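Local coordinates for protein cellulase (Bacteroides salanitronis, PDB 6WQY) that probably hydrolyses internal beta-1,4 linkages of cellulose and related plant polysaccharides, using this glycoside hydrolase family 5 catalytic domain of a longer protein, at residues A[74-79]-A[343-348]; A[35-40]-A[57-62]; A[249-254]-A[307-312]. One frame throughout, in Å; residues are numbered along the deposited sequence.

How the contacts relate
The three contacts belong to one closed eight-stranded parallel barrel. Contact 2 starts from strand 34-37, which lies between the two strands of contact 1. The centres of contacts 1 and 2 are about 8 Å apart, and Tyr344 O meets Asn36 N at 2.7 Å. Contact 3 is nested in the chain loop closed by contact 1, with its centre about 11 Å away; Trp345 N to Met310 O, 2.8 Å, joins the two. Arg76 of contact 1 and Asn36 of contact 2 converge on Glu309 and Gly308 of contact 3, at the probable active site. Arg76 NH1 makes a salt bridge to Glu309 OE2. All three contacts lie away from Glu95, a residue seen to bind magnesium.

Contact 1. Residues A[74-79]-A[343-348]; sequences SVRIPV and FYWDAG
Phe343 sets ring atoms CE2 and CD2 against Ser74 and Arg76. CE2 lies 3.6 Å from Ser74 CB, and CD2 lies 3.8 Å from Arg76 CB. Both meet the ring obliquely. The carbonyl carbon of Val75 lies at the ring edge, near its plane. With CG beside its backbone N (chi1 -74°), Phe343 reaches across to strand 74-77. With an alanine here the ring is gone, which is likely to leave Ser74 CB and Arg76 CB without their partner and open a gap in the barrel interior.

The two strands do not pair. Their axes stay 7.9 Å apart at closest approach and run 49° from each other, and no hydrogen bond joins them. This is the situation inside a TIM barrel: strand 34-37 separates them in the sheet, and they meet through side chains that fill the interior.

Arg76 starts with CG anti to its own N (chi1 -180°) and stays extended as far as NE. Its guanidinium comes near Trp345 with an edge, NH1 being 4.3 Å from CZ3, so the two groups do not stack. The head is held by others: NH1 donates to Asn36 OD1 and forms a salt bridge with Glu309, and NH2 meets Glu170 in a salt bridge and Asn173 in a hydrogen bond. Further along, Pro78 CG touches Trp345 CZ3 at 4.2 Å, ring against ring at a slant. The indole also touches Tyr253 and Asp42.

Contact 2. Residues A[35-40]-A[57-62]; sequences WNLGNQ and AAATQA
Gln40 reaches segment 57-62 with the end of its side chain and bonds to its backbone. NE2 donates to Ala57 O over 2.9 Å, and the bond is nearly straight, with an N-H...O angle of 168°. The acceptor lies almost in the plane of the Gln40 amide. Seen from Ala57, the donor is tilted 34° from the carbonyl plane. The chain gets there by bending at chi2 (78°), after CG leaves anti to the backbone N.

This is the close-fitting part of the contact. The same NE2 also donates to Glu51 OE2, and OE1 is bonded to His362 ND1. Three partners thus fix the rotation of a buried amide. Ala59 CB points toward segment 35-40 and packs 3.9 Å from Gln40 NE2. It also meets Leu37 CD2 at 4.2 Å, and the Leu37 side chain goes on to touch Leu63, Val104 and His362.

The other side is looser. Ala57 and Ala58 are exposed and turn their methyl groups away from segment 35-40. Ala57 takes part mainly through its carbonyl.

Just beyond, the Thr60 side chain caps a backbone N in the first turn of helix 61-70, and OG1 also bonds to Ala363 O. The contact therefore joins the two ends of the long connection between the first strand of the TIM barrel, 34-37, and the helix that follows it.

Contact 3. Residues A[249-254]-A[307-312]; sequences AVHFYD and IGEMGC
Glu309 is gripped between His251 and Tyr253. Polar bonds fix its carboxylate. Tyr253 OH donates to Glu309 OE1 at 2.7 Å, on the anti side and somewhat out of the carboxylate plane. The Tyr253 ring stands steeply to the carboxylate, at 74°. Arg76, on strand 74-77, forms a salt bridge with OE2 through NH1, while His251 ND1 bonds to Glu174.

Stacking governs the face that carries His251 and Glu309. Glu309 CG sits in a CH-pi contact 3.7 Å from the His251 ring centroid. CG stands beside the backbone N (chi1 -61°) and the chain extends beyond it, which carries the carboxylate over the same ring, the two planes 22° apart. Gly308, with no side chain, lets the ring lie close to the backbone.

Backbone hydrogen bonds join strands 249-251 and 307-310, which run parallel with axes 4.6 Å apart. Gly308 N donates to Val250 O at 2.8 Å, and Phe252 N donates to Glu309 O at 2.9 Å. CA-H...O contacts accompany these bonds, such as Met310 CA to Phe252 O at 3.2 Å. A water donates to Phe252 O and accepts from Gly311 N, linking the two segments.

Apolar packing occupies the face of Val250 and Ile307. Val250 CG2 touches Ile307 CG1 at 4.2 Å, and Phe252 CB rests on Ile307 CG2. Helices 284-299 and 318-337 cover this side.

Glu309 ends the seventh barrel strand. The arrangement is consistent with the family 5 active site, where the strand-seven glutamate is usually the nucleophile; Glu174, after Asn173 beyond strand four, fits the acid/base.

Contact 1. Residues A[74-79]-A[343-348]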
ATOM      1  N   SER A  74      -5.264   4.704  -9.632  1.00  9.20           N
ATOM      2  CA  SER A  74      -4.574   5.202  -8.457  1.00  9.07           C
ATOM      3  C   SER A  74      -3.172   4.609  -8.391  1.00  9.11           C
ATOM      4  O   SER A  74      -2.959   3.466  -8.797  1.00  9.50           O
ATOM      5  CB  SER A  74      -5.332   4.785  -7.186  1.00  9.37           C
ATOM      6  OG  SER A  74      -6.680   5.228  -7.223  1.00 10.03           O
ATOM      7  N   VAL A  75      -2.230   5.367  -7.829  1.00  8.68           N
ATOM      8  CA  VAL A  75      -0.860   4.892  -7.648  1.00  8.33           C
ATOM      9  C   VAL A  75      -0.452   5.051  -6.197  1.00  8.65           C
ATOM     10  O   VAL A  75      -0.547   6.151  -5.634  1.00 10.61           O
ATOM     11  CB  VAL A  75       0.120   5.656  -8.553  1.00  8.95           C
ATOM     12  CG1 VAL A  75       1.535   5.189  -8.327  1.00 10.51           C
ATOM     13  CG2 VAL A  75      -0.264   5.471 -10.001  1.00 11.62           C
ATOM     14  N   ARG A  76       0.078   3.978  -5.610  1.00  7.71           N
ATOM     15  CA  ARG A  76       0.731   4.058  -4.314  1.00  7.85           C
ATOM     16  C   ARG A  76       2.210   4.288  -4.550  1.00  7.60           C
ATOM     17  O   ARG A  76       2.846   3.589  -5.352  1.00  8.22           O
ATOM     18  CB  ARG A  76       0.472   2.786  -3.513  1.00  7.77           C
ATOM     19  CG  ARG A  76       1.101   2.753  -2.122  1.00  8.23           C
ATOM     20  CD  ARG A  76       0.477   1.657  -1.294  1.00  7.64           C
ATOM     21  NE  ARG A  76       1.042   1.429   0.029  1.00  7.93           N
ATOM     22  CZ  ARG A  76       1.996   0.556   0.318  1.00  7.13           C
ATOM     23  NH1 ARG A  76       2.641  -0.106  -0.630  1.00  7.86           N
ATOM     24  NH2 ARG A  76       2.301   0.358   1.595  1.00  8.22           N
ATOM     25  N   ILE A  77       2.736   5.297  -3.868  1.00  7.66           N
ATOM     26  CA  ILE A  77       4.110   5.763  -3.979  1.00  8.22           C
ATOM     27  C   ILE A  77       4.752   5.504  -2.619  1.00  7.61           C
ATOM     28  O   ILE A  77       4.737   6.376  -1.730  1.00  8.49           O
ATOM     29  CB  ILE A  77       4.148   7.264  -4.326  1.00  8.56           C
ATOM     30  CG1 ILE A  77       3.404   7.565  -5.633  1.00  9.57           C
ATOM     31  CG2 ILE A  77       5.593   7.751  -4.403  1.00  8.87           C
ATOM     32  CD1 ILE A  77       3.023   9.021  -5.804  1.00 11.33           C
ATOM     33  N   PRO A  78       5.325   4.327  -2.398  1.00  7.85           N
ATOM     34  CA  PRO A  78       6.053   4.089  -1.148  1.00  8.17           C
ATOM     35  C   PRO A  78       7.247   5.024  -1.078  1.00  7.56           C
ATOM     36  O   PRO A  78       7.964   5.205  -2.067  1.00  8.71           O
ATOM     37  CB  PRO A  78       6.476   2.624  -1.248  1.00 10.15           C
ATOM     38  CG  PRO A  78       6.231   2.194  -2.605  1.00 13.13           C
ATOM     39  CD  PRO A  78       5.303   3.147  -3.272  1.00  7.97           C
ATOM     40  N   VAL A  79       7.485   5.601   0.107  1.00  7.43           N
ATOM     41  CA  VAL A  79       8.606   6.519   0.293  1.00  7.71           C
ATOM     42  C   VAL A  79       9.367   6.104   1.548  1.00  7.59           C
ATOM     43  O   VAL A  79       8.804   6.111   2.649  1.00  7.66           O
ATOM     44  CB  VAL A  79       8.172   7.989   0.431  1.00  8.01           C
ATOM     45  CG1 VAL A  79       9.418   8.868   0.583  1.00  8.51           C
ATOM     46  CG2 VAL A  79       7.342   8.436  -0.754  1.00  9.04           C
ATOM     47  N   PHE A 343      -4.071  -2.739  -5.059  1.00  8.78           N
ATOM     48  CA  PHE A 343      -2.911  -2.059  -5.634  1.00  8.17           C
ATOM     49  C   PHE A 343      -1.843  -3.100  -5.950  1.00  8.21           C
ATOM     50  O   PHE A 343      -1.258  -3.698  -5.040  1.00  8.99           O
ATOM     51  CB  PHE A 343      -2.348  -1.015  -4.664  1.00  8.70           C
ATOM     52  CG  PHE A 343      -3.192   0.236  -4.542  1.00  8.08           C
ATOM     53  CD1 PHE A 343      -4.432   0.206  -3.908  1.00  9.62           C
ATOM     54  CD2 PHE A 343      -2.734   1.434  -5.042  1.00  8.33           C
ATOM     55  CE1 PHE A 343      -5.205   1.363  -3.809  1.00  9.71           C
ATOM     56  CE2 PHE A 343      -3.493   2.591  -4.938  1.00  9.69           C
ATOM     57  CZ  PHE A 343      -4.727   2.552  -4.317  1.00  9.84           C
ATOM     58  N   TYR A 344      -1.587  -3.306  -7.236  1.00  8.23           N
ATOM     59  CA  TYR A 344      -0.604  -4.284  -7.693  1.00  7.99           C
ATOM     60  C   TYR A 344       0.810  -3.829  -7.339  1.00  7.78           C
ATOM     61  O   TYR A 344       1.153  -2.657  -7.501  1.00  8.83           O
ATOM     62  CB  TYR A 344      -0.773  -4.444  -9.221  1.00  8.99           C
ATOM     63  CG  TYR A 344       0.248  -5.372  -9.832  1.00  8.73           C
ATOM     64  CD1 TYR A 344       0.023  -6.742  -9.919  1.00  9.13           C
ATOM     65  CD2 TYR A 344       1.482  -4.885 -10.261  1.00  8.97           C
ATOM     66  CE1 TYR A 344       0.990  -7.588 -10.420  1.00  9.42           C
ATOM     67  CE2 TYR A 344       2.452  -5.729 -10.747  1.00  9.18           C
ATOM     68  CZ  TYR A 344       2.197  -7.079 -10.825  1.00  9.27           C
ATOM     69  OH  TYR A 344       3.156  -7.956 -11.287  1.00 10.78           O
ATOM     70  N   TRP A 345       1.641  -4.764  -6.867  1.00  7.98           N
ATOM     71  CA  TRP A 345       3.022  -4.460  -6.489  1.00  8.13           C
ATOM     72  C   TRP A 345       3.951  -4.567  -7.695  1.00  8.03           C
ATOM     73  O   TRP A 345       4.242  -5.672  -8.166  1.00  9.34           O
ATOM     74  CB  TRP A 345       3.504  -5.413  -5.386  1.00  8.89           C
ATOM     75  CG  TRP A 345       4.934  -5.144  -5.009  1.00  8.89           C
ATOM     76  CD1 TRP A 345       6.009  -5.909  -5.296  1.00  9.37           C
ATOM     77  CD2 TRP A 345       5.436  -3.981  -4.347  1.00  8.40           C
ATOM     78  NE1 TRP A 345       7.162  -5.308  -4.846  1.00  9.61           N
ATOM     79  CE2 TRP A 345       6.834  -4.114  -4.257  1.00  9.19           C
ATOM     80  CE3 TRP A 345       4.833  -2.848  -3.789  1.00  8.77           C
ATOM     81  CZ2 TRP A 345       7.637  -3.147  -3.652  1.00 10.16           C
ATOM     82  CZ3 TRP A 345       5.631  -1.888  -3.203  1.00  9.48           C
ATOM     83  CH2 TRP A 345       7.014  -2.047  -3.135  1.00 10.45           C
ATOM     84  N   ASP A 346       4.462  -3.431  -8.163  1.00  8.84           N
ATOM     85  CA  ASP A 346       5.350  -3.390  -9.333  1.00  9.12           C
ATOM     86  C   ASP A 346       6.734  -2.908  -8.889  1.00  8.92           C
ATOM     87  O   ASP A 346       7.002  -1.705  -8.785  1.00  9.21           O
ATOM     88  CB  ASP A 346       4.767  -2.512 -10.442  1.00  9.50           C
ATOM     89  CG  ASP A 346       5.518  -2.633 -11.744  1.00 10.11           C
ATOM     90  OD1 ASP A 346       6.768  -2.640 -11.713  1.00 10.50           O
ATOM     91  OD2 ASP A 346       4.856  -2.715 -12.810  1.00 10.67           O
ATOM     92  N   ALA A 347       7.647  -3.860  -8.665  1.00  9.58           N
ATOM     93  CA  ALA A 347       9.003  -3.544  -8.245  1.00 10.18           C
ATOM     94  C   ALA A 347       9.883  -3.128  -9.411  1.00 10.34           C
ATOM     95  O   ALA A 347      11.044  -2.807  -9.199  1.00 11.16           O
ATOM     96  CB  ALA A 347       9.630  -4.760  -7.539  1.00 11.49           C
ATOM     97  N   GLY A 348       9.372  -3.141 -10.642  1.00 11.09           N
ATOM     98  CA  GLY A 348      10.180  -2.703 -11.765  1.00 12.52           C
ATOM     99  C   GLY A 348      11.342  -3.641 -12.003  1.00 13.24           C
ATOM    100  O   GLY A 348      11.216  -4.872 -11.937  1.00 13.29           O
TER

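Contact 2. Residues A[35-40]-A[57-62]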
ATOM      1  N   TRP A  35      -1.796   0.651  -8.528  1.00  8.61           N
ATOM      2  CA  TRP A  35      -0.468   0.193  -8.911  1.00  8.78           C
ATOM      3  C   TRP A  35       0.538   0.841  -7.976  1.00  8.56           C
ATOM      4  O   TRP A  35       0.428   2.031  -7.680  1.00  9.20           O
ATOM      5  CB  TRP A  35      -0.211   0.591 -10.355  1.00 10.10           C
ATOM      6  CG  TRP A  35       1.071   0.142 -10.995  1.00  9.52           C
ATOM      7  CD1 TRP A  35       1.264  -1.002 -11.718  1.00  9.79           C
ATOM      8  CD2 TRP A  35       2.304   0.869 -11.060  1.00  9.05           C
ATOM      9  NE1 TRP A  35       2.542  -1.030 -12.240  1.00  9.75           N
ATOM     10  CE2 TRP A  35       3.206   0.106 -11.845  1.00  9.39           C
ATOM     11  CE3 TRP A  35       2.725   2.100 -10.558  1.00  9.51           C
ATOM     12  CZ2 TRP A  35       4.515   0.535 -12.112  1.00  9.93           C
ATOM     13  CZ3 TRP A  35       4.020   2.518 -10.813  1.00 10.20           C
ATOM     14  CH2 TRP A  35       4.894   1.743 -11.597  1.00  9.70           C
ATOM     15  N   ASN A  36       1.528   0.059  -7.534  1.00  8.18           N
ATOM     16  CA  ASN A  36       2.599   0.556  -6.684  1.00  8.27           C
ATOM     17  C   ASN A  36       3.859   0.867  -7.475  1.00  8.48           C
ATOM     18  O   ASN A  36       4.341   0.022  -8.239  1.00  8.51           O
ATOM     19  CB  ASN A  36       3.045  -0.497  -5.650  1.00  8.23           C
ATOM     20  CG  ASN A  36       2.143  -0.595  -4.448  1.00  8.33           C
ATOM     21  OD1 ASN A  36       2.361   0.089  -3.445  1.00  8.46           O
ATOM     22  ND2 ASN A  36       1.158  -1.470  -4.521  1.00  8.66           N
ATOM     23  N   LEU A  37       4.416   2.047  -7.232  1.00  8.27           N
ATOM     24  CA  LEU A  37       5.732   2.448  -7.742  1.00  8.57           C
ATOM     25  C   LEU A  37       6.799   1.857  -6.817  1.00  8.26           C
ATOM     26  O   LEU A  37       7.332   2.508  -5.921  1.00  8.75           O
ATOM     27  CB  LEU A  37       5.802   3.968  -7.778  1.00  8.69           C
ATOM     28  CG  LEU A  37       7.075   4.568  -8.365  1.00  8.53           C
ATOM     29  CD1 LEU A  37       7.191   4.277  -9.838  1.00 10.76           C
ATOM     30  CD2 LEU A  37       7.123   6.053  -8.091  1.00 10.51           C
ATOM     31  N   GLY A  38       7.073   0.557  -6.995  1.00  7.80           N
ATOM     32  CA  GLY A  38       7.910  -0.174  -6.062  1.00  8.20           C
ATOM     33  C   GLY A  38       9.387  -0.168  -6.433  1.00  8.07           C
ATOM     34  O   GLY A  38       9.779   0.052  -7.572  1.00  8.57           O
ATOM     35  N   ASN A  39      10.217  -0.473  -5.431  1.00  8.65           N
ATOM     36  CA  ASN A  39      11.678  -0.412  -5.578  1.00  9.36           C
ATOM     37  C   ASN A  39      12.111   0.916  -6.190  1.00  8.78           C
ATOM     38  O   ASN A  39      12.993   0.977  -7.043  1.00  9.61           O
ATOM     39  CB  ASN A  39      12.239  -1.600  -6.351  1.00 10.35           C
ATOM     40  CG  ASN A  39      12.300  -2.870  -5.524  1.00 11.00           C
ATOM     41  OD1 ASN A  39      11.765  -2.939  -4.438  1.00 12.11           O
ATOM     42  ND2 ASN A  39      12.970  -3.888  -6.058  1.00 12.90           N
ATOM     43  N   GLN A  40      11.501   1.995  -5.713  1.00  8.46           N
ATOM     44  CA  GLN A  40      11.654   3.333  -6.280  1.00  8.24           C
ATOM     45  C   GLN A  40      11.980   4.281  -5.125  1.00  8.29           C
ATOM     46  O   GLN A  40      13.084   4.201  -4.572  1.00  8.56           O
ATOM     47  CB  GLN A  40      10.421   3.685  -7.106  1.00  8.58           C
ATOM     48  CG  GLN A  40      10.652   4.807  -8.103  1.00  8.51           C
ATOM     49  CD  GLN A  40      11.376   4.348  -9.352  1.00  8.10           C
ATOM     50  OE1 GLN A  40      11.111   3.281  -9.892  1.00  9.07           O
ATOM     51  NE2 GLN A  40      12.282   5.180  -9.841  1.00  9.43           N
ATOM     52  N   ALA A  57      15.585   3.058 -13.005  1.00  9.81           N
ATOM     53  CA  ALA A  57      15.932   4.444 -13.279  1.00 10.01           C
ATOM     54  C   ALA A  57      14.847   5.349 -12.702  1.00  9.29           C
ATOM     55  O   ALA A  57      13.777   4.895 -12.296  1.00  9.90           O
ATOM     56  CB  ALA A  57      16.118   4.666 -14.777  1.00 12.22           C
ATOM     57  N   ALA A  58      15.135   6.647 -12.664  1.00 10.57           N
ATOM     58  CA  ALA A  58      14.241   7.600 -12.023  1.00 10.83           C
ATOM     59  C   ALA A  58      12.874   7.629 -12.690  1.00 10.27           C
ATOM     60  O   ALA A  58      12.751   7.618 -13.916  1.00 11.32           O
ATOM     61  CB  ALA A  58      14.866   8.992 -12.058  1.00 12.78           C
ATOM     62  N   ALA A  59      11.832   7.700 -11.865  1.00  9.87           N
ATOM     63  CA  ALA A  59      10.459   7.762 -12.359  1.00 10.23           C
ATOM     64  C   ALA A  59      10.202   9.088 -13.062  1.00 10.25           C
ATOM     65  O   ALA A  59      10.810  10.114 -12.736  1.00 10.79           O
ATOM     66  CB  ALA A  59       9.475   7.576 -11.206  1.00 10.99           C
ATOM     67  N   THR A  60       9.260   9.068 -14.015  1.00 10.77           N
ATOM     68  CA  THR A  60       9.007  10.198 -14.895  1.00 11.70           C
ATOM     69  C   THR A  60       7.510  10.408 -15.097  1.00 10.29           C
ATOM     70  O   THR A  60       6.692   9.521 -14.847  1.00 10.98           O
ATOM     71  CB  THR A  60       9.588   9.914 -16.282  1.00 12.77           C
ATOM     72  OG1 THR A  60       8.932   8.729 -16.780  1.00 12.99           O
ATOM     73  CG2 THR A  60      11.091   9.716 -16.229  1.00 13.65           C
ATOM     74  N   GLN A  61       7.173  11.589 -15.626  1.00 11.42           N
ATOM     75  CA  GLN A  61       5.809  11.828 -16.080  1.00 11.18           C
ATOM     76  C   GLN A  61       5.380  10.790 -17.105  1.00 11.07           C
ATOM     77  O   GLN A  61       4.221  10.366 -17.123  1.00 12.15           O
ATOM     78  CB  GLN A  61       5.689  13.232 -16.675  1.00 12.48           C
ATOM     79  CG  GLN A  61       4.275  13.603 -17.068  1.00 12.53           C
ATOM     80  CD  GLN A  61       3.386  13.737 -15.856  1.00 11.74           C
ATOM     81  OE1 GLN A  61       3.598  14.603 -15.014  1.00 13.37           O
ATOM     82  NE2 GLN A  61       2.430  12.839 -15.721  1.00 12.43           N
ATOM     83  N   ALA A  62       6.298  10.373 -17.978  1.00 11.68           N
ATOM     84  CA  ALA A  62       5.953   9.409 -19.012  1.00 12.29           C
ATOM     85  C   ALA A  62       5.405   8.120 -18.413  1.00 11.29           C
ATOM     86  O   ALA A  62       4.483   7.511 -18.967  1.00 12.01           O
ATOM     87  CB  ALA A  62       7.158   9.115 -19.902  1.00 13.02           C
TER

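Contact 3. Residues A[249-254]-A[307-312]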
ATOM      1  N   ALA A 249      -5.662  -0.166   5.885  1.00  8.85           N
ATOM      2  CA  ALA A 249      -4.745  -0.701   4.888  1.00  8.95           C
ATOM      3  C   ALA A 249      -4.324  -2.114   5.262  1.00  8.32           C
ATOM      4  O   ALA A 249      -3.859  -2.337   6.377  1.00  9.74           O
ATOM      5  CB  ALA A 249      -3.495   0.182   4.811  1.00  9.92           C
ATOM      6  N   VAL A 250      -4.460  -3.064   4.316  1.00  8.73           N
ATOM      7  CA  VAL A 250      -3.919  -4.412   4.464  1.00  8.45           C
ATOM      8  C   VAL A 250      -3.119  -4.752   3.213  1.00  7.61           C
ATOM      9  O   VAL A 250      -3.293  -4.152   2.156  1.00  8.14           O
ATOM     10  CB  VAL A 250      -5.002  -5.478   4.723  1.00  8.65           C
ATOM     11  CG1 VAL A 250      -5.704  -5.219   6.045  1.00 10.10           C
ATOM     12  CG2 VAL A 250      -5.987  -5.558   3.582  1.00 10.32           C
ATOM     13  N   HIS A 251      -2.252  -5.755   3.333  1.00  7.71           N
ATOM     14  CA  HIS A 251      -1.538  -6.310   2.185  1.00  7.64           C
ATOM     15  C   HIS A 251      -1.939  -7.769   2.032  1.00  7.75           C
ATOM     16  O   HIS A 251      -2.251  -8.444   3.020  1.00  8.99           O
ATOM     17  CB  HIS A 251      -0.013  -6.192   2.344  1.00  7.92           C
ATOM     18  CG  HIS A 251       0.474  -4.774   2.383  1.00  7.85           C
ATOM     19  ND1 HIS A 251       1.783  -4.428   2.632  1.00  7.51           N
ATOM     20  CD2 HIS A 251      -0.181  -3.609   2.184  1.00  7.47           C
ATOM     21  CE1 HIS A 251       1.913  -3.109   2.590  1.00  7.99           C
ATOM     22  NE2 HIS A 251       0.735  -2.582   2.322  1.00  8.11           N
ATOM     23  N   PHE A 252      -1.934  -8.262   0.790  1.00  7.96           N
ATOM     24  CA  PHE A 252      -2.417  -9.611   0.523  1.00  8.30           C
ATOM     25  C   PHE A 252      -1.613 -10.242  -0.601  1.00  7.92           C
ATOM     26  O   PHE A 252      -1.807  -9.893  -1.769  1.00  8.63           O
ATOM     27  CB  PHE A 252      -3.903  -9.621   0.158  1.00  8.94           C
ATOM     28  CG  PHE A 252      -4.449 -11.000  -0.076  1.00  8.72           C
ATOM     29  CD1 PHE A 252      -4.802 -11.810   0.995  1.00  9.06           C
ATOM     30  CD2 PHE A 252      -4.597 -11.504  -1.361  1.00  9.70           C
ATOM     31  CE1 PHE A 252      -5.307 -13.078   0.785  1.00 10.27           C
ATOM     32  CE2 PHE A 252      -5.097 -12.770  -1.570  1.00 10.64           C
ATOM     33  CZ  PHE A 252      -5.449 -13.554  -0.498  1.00 10.27           C
ATOM     34  N   TYR A 253      -0.769 -11.201  -0.243  1.00  8.26           N
ATOM     35  CA  TYR A 253       0.041 -11.948  -1.194  1.00  8.74           C
ATOM     36  C   TYR A 253      -0.212 -13.450  -1.091  1.00  8.91           C
ATOM     37  O   TYR A 253       0.531 -14.249  -1.686  1.00  9.77           O
ATOM     38  CB  TYR A 253       1.517 -11.679  -0.964  1.00  9.97           C
ATOM     39  CG  TYR A 253       2.006 -10.287  -1.299  1.00  9.16           C
ATOM     40  CD1 TYR A 253       2.223  -9.928  -2.621  1.00  9.76           C
ATOM     41  CD2 TYR A 253       2.299  -9.361  -0.304  1.00  8.68           C
ATOM     42  CE1 TYR A 253       2.736  -8.690  -2.947  1.00  9.99           C
ATOM     43  CE2 TYR A 253       2.794  -8.109  -0.626  1.00  9.03           C
ATOM     44  CZ  TYR A 253       3.021  -7.780  -1.950  1.00  8.40           C
ATOM     45  OH  TYR A 253       3.593  -6.591  -2.335  1.00  9.38           O
ATOM     46  N   ASP A 254      -1.240 -13.872  -0.364  1.00  9.18           N
ATOM     47  CA  ASP A 254      -1.380 -15.292  -0.076  1.00  9.01           C
ATOM     48  C   ASP A 254      -1.603 -16.084  -1.364  1.00  9.50           C
ATOM     49  O   ASP A 254      -2.451 -15.699  -2.175  1.00  9.63           O
ATOM     50  CB  ASP A 254      -2.590 -15.560   0.822  1.00  9.49           C
ATOM     51  CG  ASP A 254      -2.468 -14.986   2.214  1.00  9.72           C
ATOM     52  OD1 ASP A 254      -1.390 -14.469   2.595  1.00 11.15           O
ATOM     53  OD2 ASP A 254      -3.497 -15.096   2.960  1.00 10.38           O
ATOM     54  N   ILE A 307      -6.443  -2.737  -0.232  1.00  8.64           N
ATOM     55  CA  ILE A 307      -5.363  -3.719  -0.324  1.00  8.33           C
ATOM     56  C   ILE A 307      -4.190  -2.965  -0.943  1.00  8.10           C
ATOM     57  O   ILE A 307      -4.077  -2.817  -2.166  1.00  8.61           O
ATOM     58  CB  ILE A 307      -5.787  -4.944  -1.130  1.00  8.93           C
ATOM     59  CG1 ILE A 307      -6.958  -5.668  -0.453  1.00 10.02           C
ATOM     60  CG2 ILE A 307      -4.613  -5.885  -1.317  1.00 10.21           C
ATOM     61  CD1 ILE A 307      -7.746  -6.535  -1.379  1.00 12.36           C
ATOM     62  N   GLY A 308      -3.322  -2.440  -0.084  1.00  8.01           N
ATOM     63  CA  GLY A 308      -2.245  -1.575  -0.517  1.00  7.97           C
ATOM     64  C   GLY A 308      -1.169  -2.269  -1.324  1.00  7.57           C
ATOM     65  O   GLY A 308      -0.431  -1.592  -2.048  1.00  8.15           O
ATOM     66  N   GLU A 309      -1.046  -3.596  -1.187  1.00  7.71           N
ATOM     67  CA  GLU A 309      -0.142  -4.391  -2.004  1.00  7.69           C
ATOM     68  C   GLU A 309      -0.767  -5.766  -2.226  1.00  7.42           C
ATOM     69  O   GLU A 309      -1.286  -6.375  -1.281  1.00  8.08           O
ATOM     70  CB  GLU A 309       1.226  -4.593  -1.351  1.00  7.96           C
ATOM     71  CG  GLU A 309       1.993  -3.329  -1.076  1.00  8.04           C
ATOM     72  CD  GLU A 309       3.355  -3.554  -0.427  1.00  7.90           C
ATOM     73  OE1 GLU A 309       3.869  -4.703  -0.465  1.00  8.49           O
ATOM     74  OE2 GLU A 309       3.915  -2.554   0.112  1.00  8.28           O
ATOM     75  N   MET A 310      -0.659  -6.257  -3.464  1.00  8.29           N
ATOM     76  CA  MET A 310      -1.044  -7.603  -3.886  1.00  7.94           C
ATOM     77  C   MET A 310      -0.280  -7.851  -5.188  1.00  8.08           C
ATOM     78  O   MET A 310       0.346  -6.933  -5.732  1.00  8.40           O
ATOM     79  CB  MET A 310      -2.567  -7.744  -4.046  1.00  8.17           C
ATOM     80  CG  MET A 310      -3.236  -6.677  -4.886  1.00  9.80           C
ATOM     81  SD  MET A 310      -3.028  -6.825  -6.674  1.00 10.26           S
ATOM     82  CE  MET A 310      -3.922  -8.348  -7.027  1.00 11.88           C
ATOM     83  N   GLY A 311      -0.302  -9.082  -5.697  1.00  8.68           N
ATOM     84  CA  GLY A 311       0.286  -9.339  -6.996  1.00  9.61           C
ATOM     85  C   GLY A 311       0.808 -10.757  -7.118  1.00  9.22           C
ATOM     86  O   GLY A 311       0.606 -11.598  -6.244  1.00 10.05           O
ATOM     87  N   CYS A 312       1.499 -11.007  -8.237  1.00  9.07           N
ATOM     88  CA  CYS A 312       2.032 -12.328  -8.540  1.00 10.01           C
ATOM     89  C   CYS A 312       3.070 -12.148  -9.635  1.00 10.43           C
ATOM     90  O   CYS A 312       2.805 -11.442 -10.613  1.00 10.26           O
ATOM     91  CB  CYS A 312       0.912 -13.260  -9.033  1.00 10.90           C
ATOM     92  SG  CYS A 312       1.390 -14.966  -9.259  1.00 12.08           S
TER
HETATM   93  O   HOH W   1      -2.097 -10.969  -4.287  1.00  9.34           O